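Local coordinates for galactose-binding-like protein (Bacteroides thetaiotaomicron, PDB 7M1B) that probably binds carbohydrate as a SusE-like outer-surface glycan-system protein, with a possible degradative capacity proposed for its family, at residues L111-E116 and L138-S143; E115-N120 and I126-T131; E203-T208 and A266-F271. One frame throughout, in Å; residues are numbered along the deposited sequence.

Interaction 1 (L111-E116 and L138-S143); sequences LTAIEE and LIFDVS
Ala113, Leu138 and Phe140 make a small buried contact in which a short helix packs against one end of a beta sandwich. The helix, ending at Glu115, precedes strand 118-122, the first of this domain; Leu138 begins a strand of the four-stranded sheet. The strand order of the two sheets is consistent with a fibronectin type III-like topology.

The three side chains are arranged as a single methyl facing two larger side chains. The CB of Ala113 points to the strand, and the backbones stay well apart, with CA atoms of Ala113 and Leu138 separated by 8.4 Å. Leu138 spans most of that gap. Its CG stands opposite the carbonyl carbon (chi1 -64°), and chi2 near 173° extends CD1 outward, so this methyl rather than CD2 reaches Ala113 CB, at 3.8 Å. The total buried surface is modest, 88 Å², and purely apolar.

Phe140, two residues along and on the same side of the strand, starts out beside the helix, but its ring swings nearer. Further in, that ring meets Phe166 edge-to-face, which ties the helix contact to the sandwich core. The helix is fastened separately: the carbonyl of Ala113 is hydrogen-bonded to Thr130 OG1 on strand 125-131, of the other sheet. Across the present contact the ring presents its outermost carbon obliquely, Phe140 CZ lying 4.4 Å from Ala113 CB.

Interaction 2 (E115-N120 and I126-T131); sequences EEIEVN and IYIHTT
Residues Glu118 to Asn120 pair with Tyr127 to His129 as neighbouring antiparallel strands, at one edge of the three-stranded sheet of the sandwich. The short segments approach to 4.8 Å between axes and run at 163°. Glu118-His129 and Asn120-Tyr127 are hydrogen-bonded pairs, each closed by two backbone bonds, such as Glu118 N to His129 O at 2.8 Å; Val119-Ile128, between them, is a non-hydrogen-bonded pair.

The face bearing Glu118, Asn120 and His129 carries a polar network. His129 holds CG between its backbone N and carbonyl carbon (chi1 49°), and its ring lies alongside Glu118. CB of Glu118 sits over one ring face, 3.7 Å from the centroid, a CH-pi contact. NE2 of His129 then donates to Asn120 OD1 at 2.7 Å, a short but bent bond that arrives 40° out of the carbonyl plane. The other end of the same amide, Asn120 ND2, gives a straight bond to Glu118 OE2 at 3.0 Å, in the amide plane and on the anti lone pair. With an alanine at His129, Asn120 OD1 would probably lose this donor and Glu118 CB its cover, leaving the amide held by its ND2 bond to Glu118 alone, of the two described.

Aliphatic packing fills the opposite, inward face. Ile117 CD1 meets Ile128 CG2 at 3.7 Å, and Val119 CG1 touches Ile126 CD1 at 3.9 Å; Ile117 and Val119 also rest on Tyr193 of the facing sheet. This two-faced pairing belongs to a beta hairpin closing the edge of a beta sandwich.

Interaction 3 (E203-T208 and A266-F271); sequences EKLDLT and AQLSRF
Leu205 and Ala266 are the nearest backbone positions, their CA atoms 8.3 Å apart, so the two segments meet through side chains and not as paired strands. The site lies in the C-terminal, galactose-binding-like beta domain. Segment 203-208 enters it as a short strand that gives way to a loop and a 3-10 turn, while 266-271 belongs to a long strand. Both make backbone hydrogen bonds to strand 370-380, Leu205 with Phe376 and Gln267 with Thr379.

Leu205 carries the contact. It points at the long strand and divides its methyls unequally: CD1 rests against two neighbours there, Leu268 CD2 at 3.7 Å and Ala266 CB at 3.8 Å, whereas CD2 only comes within 4.1 Å of Ala266 CB. The two leucines cross at about a right angle. In Leu268 the extended chi2 of 179° sends CD1 onward, and CD2 is the branch left to meet Leu205. Leu268 also touches Phe376 and Ile355, and Leu205 touches Met262, so the 94 Å² buried here adds to the apolar packing among these strands.

Beyond Leu268 the strand carries a classic beta bulge, Ser269 and Arg270 both facing Tyr377. On the other segment, the chain after Leu205 is shaped by an Asx turn. There Asp206 OD1 accepts from Thr208 N at 3.0 Å and from Thr208 OG1 at 2.7 Å, both donors coming from the same face of the carboxylate plane.

Interactions 1 and 2 form one continuous unit: their centres are 8 Å apart and they share Glu115 and Glu116, where helix 109-115 gives way to the hairpin. They also join through the sandwich interior, with Val142 CG2 3.5 Å from Ile128 CD1 and Phe140 CZ 3.6 Å from Thr130 CG2. Interaction 3 belongs to the following, galactose-binding-like domain. Its centre is 25 Å from that of interaction 2 and 32 Å from that of interaction 1, with nearest atoms about 8 Å and about 17 Å away. The three contacts thus describe the packing of two successive beta domains; none of them identifies a carbohydrate site.

Interaction 1 (L111-E116 and L138-S143)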
ATOM      1  N   LEU A 111      25.367  11.529  17.361  1.00 44.10           N
ATOM      2  CA  LEU A 111      25.506  10.551  18.427  1.00 42.97           C
ATOM      3  C   LEU A 111      24.132  10.009  18.816  1.00 42.20           C
ATOM      4  O   LEU A 111      23.969   8.788  18.970  1.00 40.52           O
ATOM      5  CB  LEU A 111      26.211  11.215  19.626  1.00 47.37           C
ATOM      6  CG  LEU A 111      27.739  11.291  19.552  1.00 61.34           C
ATOM      7  CD1 LEU A 111      28.329  11.848  20.851  1.00 63.51           C
ATOM      8  CD2 LEU A 111      28.349   9.922  19.238  1.00 60.94           C
ATOM      9  N   THR A 112      23.164  10.916  19.016  1.00 35.31           N
ATOM     10  CA  THR A 112      21.796  10.493  19.281  1.00 37.80           C
ATOM     11  C   THR A 112      21.326   9.639  18.110  1.00 38.79           C
ATOM     12  O   THR A 112      20.681   8.615  18.340  1.00 40.57           O
ATOM     13  CB  THR A 112      20.843  11.681  19.461  1.00 37.84           C
ATOM     14  OG1 THR A 112      21.240  12.298  20.681  1.00 42.26           O
ATOM     15  CG2 THR A 112      19.393  11.276  19.628  1.00 44.51           C
ATOM     16  N   ALA A 113      21.727  10.034  16.889  1.00 35.33           N
ATOM     17  CA  ALA A 113      21.274   9.277  15.717  1.00 40.13           C
ATOM     18  C   ALA A 113      21.755   7.823  15.725  1.00 39.99           C
ATOM     19  O   ALA A 113      20.971   6.927  15.479  1.00 39.60           O
ATOM     20  CB  ALA A 113      21.657   9.946  14.413  1.00 38.21           C
ATOM     21  N   ILE A 114      23.049   7.618  16.001  1.00 36.94           N
ATOM     22  CA  ILE A 114      23.611   6.261  16.016  1.00 36.46           C
ATOM     23  C   ILE A 114      23.091   5.458  17.223  1.00 35.63           C
ATOM     24  O   ILE A 114      22.871   4.248  17.125  1.00 43.76           O
ATOM     25  CB  ILE A 114      25.153   6.266  15.915  1.00 42.38           C
ATOM     26  CG1 ILE A 114      25.711   4.979  15.297  1.00 49.43           C
ATOM     27  CG2 ILE A 114      25.790   6.509  17.290  1.00 39.33           C
ATOM     28  CD1 ILE A 114      25.359   4.734  13.838  1.00 41.99           C
ATOM     29  N   GLU A 115      22.813   6.159  18.339  1.00 40.33           N
ATOM     30  CA  GLU A 115      22.408   5.509  19.580  1.00 41.85           C
ATOM     31  C   GLU A 115      20.961   5.014  19.549  1.00 46.05           C
ATOM     32  O   GLU A 115      20.647   3.955  20.103  1.00 49.96           O
ATOM     33  CB  GLU A 115      22.792   6.310  20.817  1.00 49.02           C
ATOM     34  CG  GLU A 115      24.294   6.337  21.004  1.00 52.87           C
ATOM     35  CD  GLU A 115      24.772   7.194  22.167  1.00 61.46           C
ATOM     36  OE1 GLU A 115      23.958   7.399  23.132  1.00 61.62           O
ATOM     37  OE2 GLU A 115      25.959   7.717  22.078  1.00 72.15           O
ATOM     38  N   GLU A 116      20.090   5.746  18.850  1.00 37.16           N
ATOM     39  CA  GLU A 116      18.670   5.450  18.794  1.00 38.54           C
ATOM     40  C   GLU A 116      18.302   4.702  17.501  1.00 36.14           C
ATOM     41  O   GLU A 116      17.113   4.524  17.242  1.00 39.39           O
ATOM     42  CB  GLU A 116      17.878   6.754  18.908  1.00 44.95           C
ATOM     43  CG  GLU A 116      18.117   7.473  20.242  1.00 36.76           C
ATOM     44  CD  GLU A 116      17.499   6.689  21.388  1.00 61.20           C
ATOM     45  OE1 GLU A 116      16.344   6.174  21.239  1.00 51.89           O
ATOM     46  OE2 GLU A 116      18.185   6.566  22.416  1.00 77.26           O
ATOM     47  N   LEU A 138      22.203  15.458   8.936  1.00 39.51           N
ATOM     48  CA  LEU A 138      22.940  14.230   9.204  1.00 41.27           C
ATOM     49  C   LEU A 138      23.186  13.568   7.841  1.00 33.00           C
ATOM     50  O   LEU A 138      22.462  13.947   6.905  1.00 36.52           O
ATOM     51  CB  LEU A 138      22.098  13.353  10.160  1.00 40.12           C
ATOM     52  CG  LEU A 138      21.842  13.953  11.559  1.00 38.07           C
ATOM     53  CD1 LEU A 138      20.858  13.047  12.317  1.00 38.20           C
ATOM     54  CD2 LEU A 138      23.152  14.099  12.366  1.00 37.50           C
ATOM     55  N   ILE A 139      24.283  12.799   7.742  1.00 36.88           N
ATOM     56  CA  ILE A 139      24.690  12.032   6.539  1.00 43.05           C
ATOM     57  C   ILE A 139      24.868  10.578   6.962  1.00 43.45           C
ATOM     58  O   ILE A 139      25.681  10.266   7.844  1.00 37.25           O
ATOM     59  CB  ILE A 139      26.012  12.645   5.998  1.00 47.93           C
ATOM     60  CG1 ILE A 139      26.016  14.175   6.114  1.00 61.94           C
ATOM     61  CG2 ILE A 139      26.288  12.203   4.537  1.00 48.38           C
ATOM     62  CD1 ILE A 139      25.083  14.874   5.147  1.00 73.41           C
ATOM     63  N   PHE A 140      24.065   9.715   6.346  1.00 40.92           N
ATOM     64  CA  PHE A 140      24.157   8.319   6.714  1.00 42.37           C
ATOM     65  C   PHE A 140      24.896   7.573   5.614  1.00 37.42           C
ATOM     66  O   PHE A 140      24.488   7.658   4.461  1.00 42.75           O
ATOM     67  CB  PHE A 140      22.745   7.765   6.877  1.00 37.47           C
ATOM     68  CG  PHE A 140      21.975   8.289   8.069  1.00 32.57           C
ATOM     69  CD1 PHE A 140      21.422   9.573   8.068  1.00 40.48           C
ATOM     70  CD2 PHE A 140      21.798   7.504   9.206  1.00 36.54           C
ATOM     71  CE1 PHE A 140      20.677  10.027   9.148  1.00 36.23           C
ATOM     72  CE2 PHE A 140      21.037   7.950  10.282  1.00 32.98           C
ATOM     73  CZ  PHE A 140      20.472   9.202  10.253  1.00 34.84           C
ATOM     74  N   ASP A 141      25.988   6.880   5.973  1.00 39.61           N
ATOM     75  CA  ASP A 141      26.728   6.098   4.986  1.00 39.12           C
ATOM     76  C   ASP A 141      26.436   4.631   5.274  1.00 38.90           C
ATOM     77  O   ASP A 141      26.751   4.156   6.371  1.00 40.23           O
ATOM     78  CB  ASP A 141      28.245   6.315   5.104  1.00 42.97           C
ATOM     79  CG  ASP A 141      28.678   7.683   4.611  1.00 49.11           C
ATOM     80  OD1 ASP A 141      28.206   8.078   3.507  1.00 46.99           O
ATOM     81  OD2 ASP A 141      29.460   8.356   5.345  1.00 49.43           O
ATOM     82  N   VAL A 142      25.855   3.908   4.298  1.00 43.79           N
ATOM     83  CA  VAL A 142      25.384   2.546   4.582  1.00 45.31           C
ATOM     84  C   VAL A 142      26.160   1.547   3.709  1.00 35.99           C
ATOM     85  O   VAL A 142      26.152   1.678   2.425  1.00 50.14           O
ATOM     86  CB  VAL A 142      23.865   2.350   4.362  1.00 37.96           C
ATOM     87  CG1 VAL A 142      23.471   0.908   4.649  1.00 37.65           C
ATOM     88  CG2 VAL A 142      23.049   3.313   5.216  1.00 36.18           C
ATOM     89  N   SER A 143      26.912   0.657   4.395  1.00 43.34           N
ATOM     90  CA  SER A 143      27.851  -0.206   3.687  1.00 51.87           C
ATOM     91  C   SER A 143      27.384  -1.653   3.697  1.00 54.19           C
ATOM     92  O   SER A 143      26.732  -2.108   4.643  1.00 44.76           O
ATOM     93  CB  SER A 143      29.252  -0.084   4.258  1.00 55.25           C
ATOM     94  OG  SER A 143      29.683   1.273   4.292  1.00 52.92           O
TER

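Interaction 2 (E115-N120 and I126-T131)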
ATOM      1  N   GLU A 115      22.813   6.159  18.339  1.00 40.33           N
ATOM      2  CA  GLU A 115      22.408   5.509  19.580  1.00 41.85           C
ATOM      3  C   GLU A 115      20.961   5.014  19.549  1.00 46.05           C
ATOM      4  O   GLU A 115      20.647   3.955  20.103  1.00 49.96           O
ATOM      5  CB  GLU A 115      22.792   6.310  20.817  1.00 49.02           C
ATOM      6  CG  GLU A 115      24.294   6.337  21.004  1.00 52.87           C
ATOM      7  CD  GLU A 115      24.772   7.194  22.167  1.00 61.46           C
ATOM      8  OE1 GLU A 115      23.958   7.399  23.132  1.00 61.62           O
ATOM      9  OE2 GLU A 115      25.959   7.717  22.078  1.00 72.15           O
ATOM     10  N   GLU A 116      20.090   5.746  18.850  1.00 37.16           N
ATOM     11  CA  GLU A 116      18.670   5.450  18.794  1.00 38.54           C
ATOM     12  C   GLU A 116      18.302   4.702  17.501  1.00 36.14           C
ATOM     13  O   GLU A 116      17.113   4.524  17.242  1.00 39.39           O
ATOM     14  CB  GLU A 116      17.878   6.754  18.908  1.00 44.95           C
ATOM     15  CG  GLU A 116      18.117   7.473  20.242  1.00 36.76           C
ATOM     16  CD  GLU A 116      17.499   6.689  21.388  1.00 61.20           C
ATOM     17  OE1 GLU A 116      16.344   6.174  21.239  1.00 51.89           O
ATOM     18  OE2 GLU A 116      18.185   6.566  22.416  1.00 77.26           O
ATOM     19  N   ILE A 117      19.290   4.298  16.683  1.00 32.39           N
ATOM     20  CA  ILE A 117      19.017   3.808  15.335  1.00 32.46           C
ATOM     21  C   ILE A 117      18.330   2.460  15.477  1.00 37.72           C
ATOM     22  O   ILE A 117      18.628   1.749  16.458  1.00 36.64           O
ATOM     23  CB  ILE A 117      20.310   3.731  14.476  1.00 32.31           C
ATOM     24  CG1 ILE A 117      19.965   3.668  12.942  1.00 32.49           C
ATOM     25  CG2 ILE A 117      21.322   2.638  14.916  1.00 41.67           C
ATOM     26  CD1 ILE A 117      21.219   3.681  12.066  1.00 40.00           C
ATOM     27  N   GLU A 118      17.368   2.228  14.565  1.00 36.14           N
ATOM     28  CA  GLU A 118      16.740   0.941  14.379  1.00 36.62           C
ATOM     29  C   GLU A 118      16.865   0.568  12.908  1.00 34.55           C
ATOM     30  O   GLU A 118      16.728   1.441  12.043  1.00 32.83           O
ATOM     31  CB  GLU A 118      15.294   0.867  14.925  1.00 35.77           C
ATOM     32  CG  GLU A 118      14.689  -0.515  14.940  1.00 48.43           C
ATOM     33  CD  GLU A 118      13.371  -0.651  15.676  1.00 50.78           C
ATOM     34  OE1 GLU A 118      13.094   0.160  16.592  1.00 44.49           O
ATOM     35  OE2 GLU A 118      12.641  -1.606  15.360  1.00 70.39           O
ATOM     36  N   VAL A 119      17.202  -0.692  12.628  1.00 30.94           N
ATOM     37  CA  VAL A 119      17.331  -1.152  11.260  1.00 28.53           C
ATOM     38  C   VAL A 119      16.499  -2.432  11.137  1.00 30.18           C
ATOM     39  O   VAL A 119      16.695  -3.429  11.873  1.00 33.52           O
ATOM     40  CB  VAL A 119      18.803  -1.417  10.916  1.00 28.73           C
ATOM     41  CG1 VAL A 119      19.034  -1.715   9.438  1.00 31.87           C
ATOM     42  CG2 VAL A 119      19.717  -0.256  11.355  1.00 35.65           C
ATOM     43  N   ASN A 120      15.505  -2.381  10.246  1.00 27.33           N
ATOM     44  CA  ASN A 120      14.603  -3.526  10.111  1.00 26.78           C
ATOM     45  C   ASN A 120      14.622  -4.023   8.674  1.00 24.89           C
ATOM     46  O   ASN A 120      14.841  -3.254   7.728  1.00 26.61           O
ATOM     47  CB  ASN A 120      13.145  -3.133  10.372  1.00 32.73           C
ATOM     48  CG  ASN A 120      12.945  -2.396  11.675  1.00 39.38           C
ATOM     49  OD1 ASN A 120      12.258  -1.375  11.704  1.00 46.50           O
ATOM     50  ND2 ASN A 120      13.447  -2.963  12.751  1.00 40.38           N
ATOM     51  N   ILE A 126      16.713  -2.986   3.505  1.00 22.72           N
ATOM     52  CA  ILE A 126      16.553  -2.628   4.898  1.00 25.93           C
ATOM     53  C   ILE A 126      15.913  -1.243   4.981  1.00 22.62           C
ATOM     54  O   ILE A 126      16.003  -0.431   4.042  1.00 23.66           O
ATOM     55  CB  ILE A 126      17.902  -2.687   5.644  1.00 27.49           C
ATOM     56  CG1 ILE A 126      18.933  -1.821   4.914  1.00 28.90           C
ATOM     57  CG2 ILE A 126      18.351  -4.135   5.814  1.00 29.69           C
ATOM     58  CD1 ILE A 126      20.211  -1.561   5.762  1.00 30.39           C
ATOM     59  N   TYR A 127      15.244  -1.040   6.105  1.00 24.90           N
ATOM     60  CA  TYR A 127      14.671   0.248   6.450  1.00 27.50           C
ATOM     61  C   TYR A 127      15.417   0.779   7.668  1.00 27.84           C
ATOM     62  O   TYR A 127      15.461   0.100   8.691  1.00 26.87           O
ATOM     63  CB  TYR A 127      13.167   0.116   6.704  1.00 27.37           C
ATOM     64  CG  TYR A 127      12.472   1.347   7.210  1.00 29.02           C
ATOM     65  CD1 TYR A 127      12.356   2.473   6.396  1.00 28.47           C
ATOM     66  CD2 TYR A 127      11.952   1.392   8.502  1.00 30.92           C
ATOM     67  CE1 TYR A 127      11.714   3.607   6.849  1.00 29.27           C
ATOM     68  CE2 TYR A 127      11.324   2.543   8.970  1.00 33.51           C
ATOM     69  CZ  TYR A 127      11.200   3.648   8.135  1.00 31.90           C
ATOM     70  OH  TYR A 127      10.639   4.842   8.554  1.00 37.92           O
ATOM     71  N   ILE A 128      15.961   1.984   7.545  1.00 26.85           N
ATOM     72  CA  ILE A 128      16.754   2.590   8.628  1.00 31.89           C
ATOM     73  C   ILE A 128      15.977   3.751   9.222  1.00 28.82           C
ATOM     74  O   ILE A 128      15.528   4.612   8.468  1.00 28.77           O
ATOM     75  CB  ILE A 128      18.107   3.061   8.087  1.00 30.66           C
ATOM     76  CG1 ILE A 128      18.944   1.863   7.642  1.00 26.98           C
ATOM     77  CG2 ILE A 128      18.844   3.846   9.173  1.00 30.65           C
ATOM     78  CD1 ILE A 128      20.164   2.214   6.832  1.00 32.00           C
ATOM     79  N   HIS A 129      15.777   3.754  10.545  1.00 28.00           N
ATOM     80  CA  HIS A 129      15.058   4.848  11.185  1.00 33.05           C
ATOM     81  C   HIS A 129      15.780   5.293  12.453  1.00 33.88           C
ATOM     82  O   HIS A 129      16.371   4.493  13.175  1.00 31.23           O
ATOM     83  CB  HIS A 129      13.557   4.588  11.389  1.00 36.18           C
ATOM     84  CG  HIS A 129      13.206   3.284  12.008  1.00 44.53           C
ATOM     85  ND1 HIS A 129      12.527   3.192  13.213  1.00 50.14           N
ATOM     86  CD2 HIS A 129      13.406   2.018  11.572  1.00 43.88           C
ATOM     87  CE1 HIS A 129      12.317   1.909  13.491  1.00 55.51           C
ATOM     88  NE2 HIS A 129      12.866   1.175  12.502  1.00 50.43           N
ATOM     89  N   THR A 130      15.735   6.603  12.696  1.00 30.79           N
ATOM     90  CA  THR A 130      16.307   7.153  13.934  1.00 32.11           C
ATOM     91  C   THR A 130      15.632   8.472  14.246  1.00 36.91           C
ATOM     92  O   THR A 130      14.742   8.870  13.493  1.00 34.20           O
ATOM     93  CB  THR A 130      17.841   7.164  13.907  1.00 33.12           C
ATOM     94  OG1 THR A 130      18.299   7.336  15.249  1.00 34.58           O
ATOM     95  CG2 THR A 130      18.401   8.215  12.977  1.00 34.91           C
ATOM     96  N   THR A 131      16.083   9.115  15.340  1.00 36.95           N
ATOM     97  CA  THR A 131      15.486  10.366  15.805  1.00 41.83           C
ATOM     98  C   THR A 131      16.469  11.528  15.716  1.00 36.83           C
ATOM     99  O   THR A 131      17.703  11.388  15.817  1.00 36.72           O
ATOM    100  CB  THR A 131      14.884  10.203  17.208  1.00 44.01           C
ATOM    101  OG1 THR A 131      14.213  11.416  17.570  1.00 51.58           O
ATOM    102  CG2 THR A 131      15.961   9.890  18.224  1.00 47.48           C
TER

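Interaction 3 (E203-T208 and A266-F271)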
ATOM      1  N   GLU A 203       5.035 -12.800  -0.569  1.00 19.60           N
ATOM      2  CA  GLU A 203       4.236 -13.882  -1.126  1.00 17.60           C
ATOM      3  C   GLU A 203       2.869 -13.293  -1.416  1.00 18.75           C
ATOM      4  O   GLU A 203       2.489 -12.327  -0.780  1.00 19.39           O
ATOM      5  CB  GLU A 203       4.144 -15.057  -0.137  1.00 21.70           C
ATOM      6  CG  GLU A 203       3.350 -14.777   1.145  1.00 21.38           C
ATOM      7  CD  GLU A 203       3.434 -15.825   2.250  1.00 29.61           C
ATOM      8  OE1 GLU A 203       2.349 -16.299   2.690  1.00 30.98           O
ATOM      9  OE2 GLU A 203       4.571 -16.105   2.747  1.00 23.98           O
ATOM     10  N   LYS A 204       2.055 -14.023  -2.225  1.00 16.97           N
ATOM     11  CA  LYS A 204       0.662 -13.635  -2.363  1.00 16.65           C
ATOM     12  C   LYS A 204      -0.034 -14.066  -1.070  1.00 17.59           C
ATOM     13  O   LYS A 204      -0.059 -15.279  -0.732  1.00 20.30           O
ATOM     14  CB  LYS A 204       0.069 -14.407  -3.560  1.00 18.52           C
ATOM     15  CG  LYS A 204      -1.370 -14.001  -3.871  1.00 21.68           C
ATOM     16  CD  LYS A 204      -1.803 -14.864  -5.098  1.00 25.55           C
ATOM     17  CE  LYS A 204      -3.268 -14.857  -5.367  1.00 30.86           C
ATOM     18  NZ  LYS A 204      -3.427 -15.556  -6.666  1.00 27.14           N
ATOM     19  N   LEU A 205      -0.680 -13.123  -0.338  1.00 18.53           N
ATOM     20  CA  LEU A 205      -1.322 -13.502   0.903  1.00 18.02           C
ATOM     21  C   LEU A 205      -2.528 -14.407   0.574  1.00 21.83           C
ATOM     22  O   LEU A 205      -3.236 -14.198  -0.425  1.00 24.47           O
ATOM     23  CB  LEU A 205      -1.735 -12.260   1.667  1.00 20.52           C
ATOM     24  CG  LEU A 205      -0.571 -11.343   2.035  1.00 20.84           C
ATOM     25  CD1 LEU A 205      -1.117 -10.162   2.804  1.00 22.74           C
ATOM     26  CD2 LEU A 205       0.476 -12.119   2.844  1.00 20.99           C
ATOM     27  N   ASP A 206      -2.809 -15.342   1.468  1.00 17.03           N
ATOM     28  CA  ASP A 206      -3.850 -16.370   1.260  1.00 17.91           C
ATOM     29  C   ASP A 206      -5.226 -15.706   1.124  1.00 16.59           C
ATOM     30  O   ASP A 206      -5.819 -15.235   2.088  1.00 18.05           O
ATOM     31  CB  ASP A 206      -3.820 -17.244   2.513  1.00 19.93           C
ATOM     32  CG  ASP A 206      -4.814 -18.436   2.468  1.00 23.91           C
ATOM     33  OD1 ASP A 206      -5.689 -18.450   1.580  1.00 22.04           O
ATOM     34  OD2 ASP A 206      -4.786 -19.255   3.432  1.00 28.54           O
ATOM     35  N   LEU A 207      -5.749 -15.730  -0.109  1.00 16.18           N
ATOM     36  CA  LEU A 207      -6.996 -15.069  -0.433  1.00 17.08           C
ATOM     37  C   LEU A 207      -8.185 -15.643   0.337  1.00 16.86           C
ATOM     38  O   LEU A 207      -9.217 -14.961   0.521  1.00 16.67           O
ATOM     39  CB  LEU A 207      -7.236 -15.107  -1.945  1.00 18.37           C
ATOM     40  CG  LEU A 207      -6.318 -14.161  -2.733  1.00 20.27           C
ATOM     41  CD1 LEU A 207      -6.330 -14.482  -4.241  1.00 23.40           C
ATOM     42  CD2 LEU A 207      -6.676 -12.660  -2.508  1.00 22.48           C
ATOM     43  N   THR A 208      -8.120 -16.944   0.687  1.00 20.19           N
ATOM     44  CA  THR A 208      -9.274 -17.565   1.304  1.00 21.04           C
ATOM     45  C   THR A 208      -9.530 -17.077   2.717  1.00 20.20           C
ATOM     46  O   THR A 208     -10.701 -17.146   3.152  1.00 22.14           O
ATOM     47  CB  THR A 208      -9.079 -19.094   1.386  1.00 24.30           C
ATOM     48  OG1 THR A 208      -8.114 -19.461   2.383  1.00 24.63           O
ATOM     49  CG2 THR A 208      -8.664 -19.740   0.089  1.00 27.13           C
ATOM     50  N   ALA A 266       0.235  -8.912   8.332  1.00 18.17           N
ATOM     51  CA  ALA A 266       1.346  -8.979   7.385  1.00 16.25           C
ATOM     52  C   ALA A 266       2.004  -7.617   7.227  1.00 19.65           C
ATOM     53  O   ALA A 266       1.353  -6.606   7.358  1.00 20.27           O
ATOM     54  CB  ALA A 266       0.854  -9.500   6.039  1.00 19.76           C
ATOM     55  N   GLN A 267       3.295  -7.641   6.878  1.00 18.50           N
ATOM     56  CA  GLN A 267       4.031  -6.498   6.365  1.00 17.90           C
ATOM     57  C   GLN A 267       3.784  -6.451   4.868  1.00 18.77           C
ATOM     58  O   GLN A 267       4.141  -7.397   4.170  1.00 20.31           O
ATOM     59  CB  GLN A 267       5.547  -6.669   6.679  1.00 21.42           C
ATOM     60  CG  GLN A 267       6.340  -5.371   6.463  1.00 25.48           C
ATOM     61  CD  GLN A 267       5.997  -4.228   7.394  1.00 26.60           C
ATOM     62  OE1 GLN A 267       5.915  -4.358   8.620  1.00 31.33           O
ATOM     63  NE2 GLN A 267       5.825  -3.062   6.801  1.00 27.89           N
ATOM     64  N   LEU A 268       3.103  -5.408   4.352  1.00 16.93           N
ATOM     65  CA  LEU A 268       2.673  -5.391   2.967  1.00 17.65           C
ATOM     66  C   LEU A 268       3.719  -4.781   2.045  1.00 16.68           C
ATOM     67  O   LEU A 268       4.334  -3.723   2.356  1.00 18.59           O
ATOM     68  CB  LEU A 268       1.367  -4.599   2.888  1.00 19.43           C
ATOM     69  CG  LEU A 268       0.184  -5.262   3.582  1.00 17.25           C
ATOM     70  CD1 LEU A 268      -1.102  -4.390   3.476  1.00 19.95           C
ATOM     71  CD2 LEU A 268      -0.113  -6.651   2.979  1.00 19.31           C
ATOM     72  N   SER A 269       3.832  -5.360   0.859  1.00 17.61           N
ATOM     73  CA  SER A 269       4.711  -4.907  -0.201  1.00 17.95           C
ATOM     74  C   SER A 269       3.952  -4.160  -1.288  1.00 17.54           C
ATOM     75  O   SER A 269       4.345  -3.079  -1.671  1.00 19.33           O
ATOM     76  CB  SER A 269       5.569  -6.000  -0.785  1.00 21.46           C
ATOM     77  OG  SER A 269       4.726  -7.072  -1.272  1.00 21.82           O
ATOM     78  N   ARG A 270       2.946  -4.797  -1.857  1.00 16.68           N
ATOM     79  CA  ARG A 270       2.239  -4.211  -2.996  1.00 16.86           C
ATOM     80  C   ARG A 270       0.913  -4.950  -3.185  1.00 17.67           C
ATOM     81  O   ARG A 270       0.652  -5.947  -2.492  1.00 17.19           O
ATOM     82  CB  ARG A 270       3.142  -4.474  -4.223  1.00 20.56           C
ATOM     83  CG  ARG A 270       3.266  -5.944  -4.606  1.00 18.80           C
ATOM     84  CD  ARG A 270       4.315  -6.130  -5.742  1.00 20.96           C
ATOM     85  NE  ARG A 270       4.379  -7.528  -6.197  1.00 23.63           N
ATOM     86  CZ  ARG A 270       3.605  -8.165  -7.097  1.00 21.70           C
ATOM     87  NH1 ARG A 270       2.618  -7.559  -7.745  1.00 24.04           N
ATOM     88  NH2 ARG A 270       3.844  -9.445  -7.334  1.00 27.16           N
ATOM     89  N   PHE A 271       0.020  -4.375  -4.005  1.00 16.65           N
ATOM     90  CA  PHE A 271      -1.176  -5.119  -4.363  1.00 16.04           C
ATOM     91  C   PHE A 271      -1.481  -4.866  -5.835  1.00 16.19           C
ATOM     92  O   PHE A 271      -0.937  -3.952  -6.459  1.00 19.37           O
ATOM     93  CB  PHE A 271      -2.352  -4.705  -3.444  1.00 17.14           C
ATOM     94  CG  PHE A 271      -2.917  -3.312  -3.649  1.00 16.32           C
ATOM     95  CD1 PHE A 271      -2.288  -2.169  -3.116  1.00 17.00           C
ATOM     96  CD2 PHE A 271      -3.989  -3.118  -4.524  1.00 19.11           C
ATOM     97  CE1 PHE A 271      -2.817  -0.889  -3.337  1.00 19.53           C
ATOM     98  CE2 PHE A 271      -4.515  -1.841  -4.735  1.00 16.72           C
ATOM     99  CZ  PHE A 271      -3.891  -0.698  -4.203  1.00 16.15           C
TER